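PDB 4O6R: aldehyde dehydrogenase from Burkholderia cenocepacia, which probably oxidises aldehydes to carboxylic acids with NAD(P)+ as cofactor, and binds adenosine monophosphate in its nucleotide pocket. Local coordinates for residues F117-F120 and G121-D125; P62-S65 and A66-A69. All coordinates share one frame; numbering follows the deposited sequence.

Contact 1: F117-F120 and G121-D125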
# COMPACT_ATOMS: atom_id res chain seq x y z
N PHE A 117 -4.02 3.01 21.98
CA PHE A 117 -4.24 1.58 22.10
C PHE A 117 -5.42 1.18 21.20
O PHE A 117 -5.36 0.13 20.58
CB PHE A 117 -4.51 1.17 23.55
CG PHE A 117 -3.25 0.96 24.36
CD1 PHE A 117 -2.31 0.01 24.00
CD2 PHE A 117 -3.03 1.70 25.52
CE1 PHE A 117 -1.17 -0.18 24.78
CE2 PHE A 117 -1.89 1.50 26.30
CZ PHE A 117 -0.96 0.54 25.92
N ARG A 118 -6.47 2.00 21.12
CA ARG A 118 -7.62 1.63 20.29
C ARG A 118 -7.22 1.58 18.82
O ARG A 118 -7.56 0.63 18.13
CB ARG A 118 -8.81 2.55 20.51
CG ARG A 118 -10.00 2.21 19.63
CD ARG A 118 -11.23 2.97 20.06
NE ARG A 118 -11.63 2.64 21.43
CZ ARG A 118 -11.61 3.48 22.46
NH1 ARG A 118 -11.21 4.73 22.33
NH2 ARG A 118 -12.04 3.04 23.66
N TYR A 119 -6.46 2.59 18.36
CA TYR A 119 -5.96 2.59 16.97
C TYR A 119 -5.23 1.28 16.67
O TYR A 119 -5.52 0.61 15.68
CB TYR A 119 -5.05 3.79 16.72
CG TYR A 119 -4.50 3.85 15.32
CD1 TYR A 119 -5.18 4.52 14.32
CD2 TYR A 119 -3.29 3.24 15.00
CE1 TYR A 119 -4.69 4.61 13.04
CE2 TYR A 119 -2.77 3.34 13.70
CZ TYR A 119 -3.48 4.01 12.72
OH TYR A 119 -2.99 4.11 11.42
N PHE A 120 -4.27 0.92 17.52
CA PHE A 120 -3.49 -0.28 17.32
C PHE A 120 -4.25 -1.58 17.48
O PHE A 120 -3.95 -2.55 16.79
CB PHE A 120 -2.15 -0.25 18.09
CG PHE A 120 -1.19 0.64 17.42
CD1 PHE A 120 -0.62 0.25 16.25
CD2 PHE A 120 -1.05 1.96 17.82
CE1 PHE A 120 0.17 1.10 15.53
CE2 PHE A 120 -0.22 2.81 17.12
CZ PHE A 120 0.40 2.38 15.97
N GLY A 121 -5.27 -1.60 18.34
CA GLY A 121 -6.14 -2.75 18.41
C GLY A 121 -6.85 -2.98 17.09
O GLY A 121 -7.00 -4.11 16.67
N GLY A 122 -7.23 -1.90 16.41
CA GLY A 122 -7.85 -2.01 15.09
C GLY A 122 -6.82 -2.27 14.00
O GLY A 122 -7.13 -2.86 12.99
N MET A 123 -5.59 -1.83 14.21
CA MET A 123 -4.51 -2.05 13.24
C MET A 123 -4.02 -3.49 13.15
O MET A 123 -3.47 -3.89 12.13
CB MET A 123 -3.31 -1.19 13.62
CG MET A 123 -2.08 -1.33 12.74
SD MET A 123 -2.38 -0.87 11.03
CE MET A 123 -1.92 0.85 11.00
N ALA A 124 -4.16 -4.26 14.23
CA ALA A 124 -3.44 -5.52 14.34
C ALA A 124 -3.65 -6.42 13.13
O ALA A 124 -2.67 -6.92 12.57
CB ALA A 124 -3.77 -6.26 15.62
N ASP A 125 -4.89 -6.57 12.69
CA ASP A 125 -5.19 -7.44 11.54
C ASP A 125 -5.34 -6.65 10.24
O ASP A 125 -5.89 -7.15 9.28
CB ASP A 125 -6.43 -8.32 11.79
CG ASP A 125 -7.74 -7.54 11.98
OD1 ASP A 125 -7.77 -6.29 12.10
OD2 ASP A 125 -8.79 -8.21 12.02

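Contact 2: P62-S65 and A66-A69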
# COMPACT_ATOMS: atom_id res chain seq x y z
N PRO A 62 6.03 -17.47 21.19
CA PRO A 62 5.44 -18.36 20.20
C PRO A 62 3.90 -18.34 20.19
O PRO A 62 3.31 -18.17 19.15
CB PRO A 62 5.99 -19.74 20.58
CG PRO A 62 7.30 -19.47 21.22
CD PRO A 62 7.07 -18.16 21.98
N ALA A 63 3.26 -18.46 21.35
CA ALA A 63 1.79 -18.42 21.43
C ALA A 63 1.20 -17.03 21.16
O ALA A 63 0.06 -16.91 20.69
CB ALA A 63 1.34 -18.91 22.79
N TRP A 64 1.93 -15.97 21.49
CA TRP A 64 1.46 -14.62 21.20
C TRP A 64 1.51 -14.30 19.71
O TRP A 64 0.55 -13.79 19.13
CB TRP A 64 2.25 -13.61 22.03
CG TRP A 64 1.81 -12.21 21.84
CD1 TRP A 64 2.54 -11.21 21.25
CD2 TRP A 64 0.58 -11.63 22.24
NE1 TRP A 64 1.83 -10.05 21.25
CE2 TRP A 64 0.62 -10.27 21.86
CE3 TRP A 64 -0.57 -12.12 22.89
CZ2 TRP A 64 -0.44 -9.40 22.09
CZ3 TRP A 64 -1.63 -11.24 23.13
CH2 TRP A 64 -1.55 -9.90 22.74
N SER A 65 2.64 -14.61 19.08
CA SER A 65 2.76 -14.41 17.66
C SER A 65 1.80 -15.35 16.89
O SER A 65 1.31 -14.98 15.82
CB SER A 65 4.21 -14.57 17.20
OG SER A 65 4.74 -15.85 17.52
N ALA A 66 1.51 -16.54 17.43
CA ALA A 66 0.61 -17.48 16.74
C ALA A 66 -0.87 -17.14 16.87
O ALA A 66 -1.67 -17.63 16.08
CB ALA A 66 0.80 -18.90 17.22
N MET A 67 -1.22 -16.36 17.88
CA MET A 67 -2.58 -15.90 18.07
C MET A 67 -2.99 -15.13 16.81
O MET A 67 -2.19 -14.33 16.28
CB MET A 67 -2.64 -14.97 19.30
CG MET A 67 -4.02 -14.50 19.68
SD MET A 67 -4.02 -13.41 21.13
CE MET A 67 -3.41 -14.60 22.31
N PRO A 68 -4.24 -15.34 16.33
CA PRO A 68 -4.71 -14.56 15.20
C PRO A 68 -4.56 -13.08 15.50
O PRO A 68 -4.80 -12.65 16.62
CB PRO A 68 -6.20 -14.93 15.11
CG PRO A 68 -6.27 -16.30 15.69
CD PRO A 68 -5.26 -16.29 16.80
N ALA A 69 -4.22 -12.31 14.48
CA ALA A 69 -4.02 -10.87 14.61
C ALA A 69 -5.24 -10.20 15.22
O ALA A 69 -5.11 -9.34 16.09
CB ALA A 69 -3.69 -10.27 13.25

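Contact 1: F117-F120 and G121-D125
Gly-121 N donates to Phe-117 O at 2.8 Å and Gly-122 N to Arg-118 O at 3.1 Å, consecutive i to i+4 bonds of an alpha-helix, each with an N-H...O angle of 154°. Met-123 N reaches Tyr-119 O at 2.8 Å, with an N-H...O angle of 136°; the next bond, Ala-124 N to Phe-120 O, is weak. The Tyr-119 and Met-123 side chains lie side by side, the tyrosine ring reaching forward along the helix toward the methionine. Met-123 CG is anti to the backbone N (chi1 178°), and bends at the next two torsions bring the methyl CE to the phenol end of Tyr-119, 3.5 Å from OH. Closer to the backbone, Met-123 CB rests obliquely against the Phe-120 ring, 4.0 Å from CD1. Tyr-119 CD2 stands 3.7 Å above the centre of that ring, so the two aromatics and the thioether form one patch. Arg-118 forms salt bridges with Asp-81 and Glu-84, whereas Tyr-119 makes a cation-pi contact with Lys-126 of a neighbouring subunit. Phe-120 and Met-123 face helix 469-475, and Phe-117 packs between helices 69-85 and 159-172.

Contact 2: P62-S65 and A66-A69
Ala-66 N closes the last regular turn of helix 47-66 on Pro-62 O at 3.0 Å, and Met-67 N follows with two weak bonds, to Ala-63 O at 3.1 Å and to Trp-64 O at 3.4 Å, before the chain extends at Met-67 and Pro-68. The side-chain contact is a Met-aromatic pair three residues apart. Met-67 SD lies 4.6 Å from the centroid of the six-membered ring of Trp-64, 45° off the ring normal, an oblique approach. The sulfur is nearest to Trp-64 CZ3, at 3.8 Å, while the methyl CE sits 3.8 Å from Trp-64 CE3, so both ends of the S-CH3 bond touch the benzo part of the indole. The methionine is extended through chi1 and chi2 and turns only at chi3 (-63°), which brings CE round against the ring. Its CB lies against a carbonyl of the final turn, 3.4 Å from Trp-64 O. Ser-65 OG turns back along the helix and hydrogen-bonds Phe-61 O. Beyond the pair, Trp-64 packs on Leu-75, Pro-202 and Val-205, and Pro-68 takes the N-cap position of helix 69-85. Ala-66 O accepts a hydrogen bond from Thr-136 OG1 of a neighbouring subunit. The two bonds at Met-67 N are both weak, and the Met-67 thioether meets the Trp-64 indole beside them: a mainly apolar contact, with the sulfur-aromatic approach as its polarisable part.

In the fold
Contact 2 comes first along the chain, at the turn from helix 47-66 into helix 69-85; contact 1 follows at the C-terminal end of helix 102-123. Their centres lie about 15 Å apart, on the same side of the chain's centre, and they meet directly: Ala-124 CB is 3.4 Å from Ala-69 O, and Asp-125 packs on Ala-69. Helix 69-85 links them, since it starts at contact 2 and runs on to receive Phe-117 and Arg-118 of contact 1. Both belong to the aldehyde dehydrogenase family region, and each touches a different neighbouring subunit, so this group of helices contributes to two interfaces of the four-chain assembly.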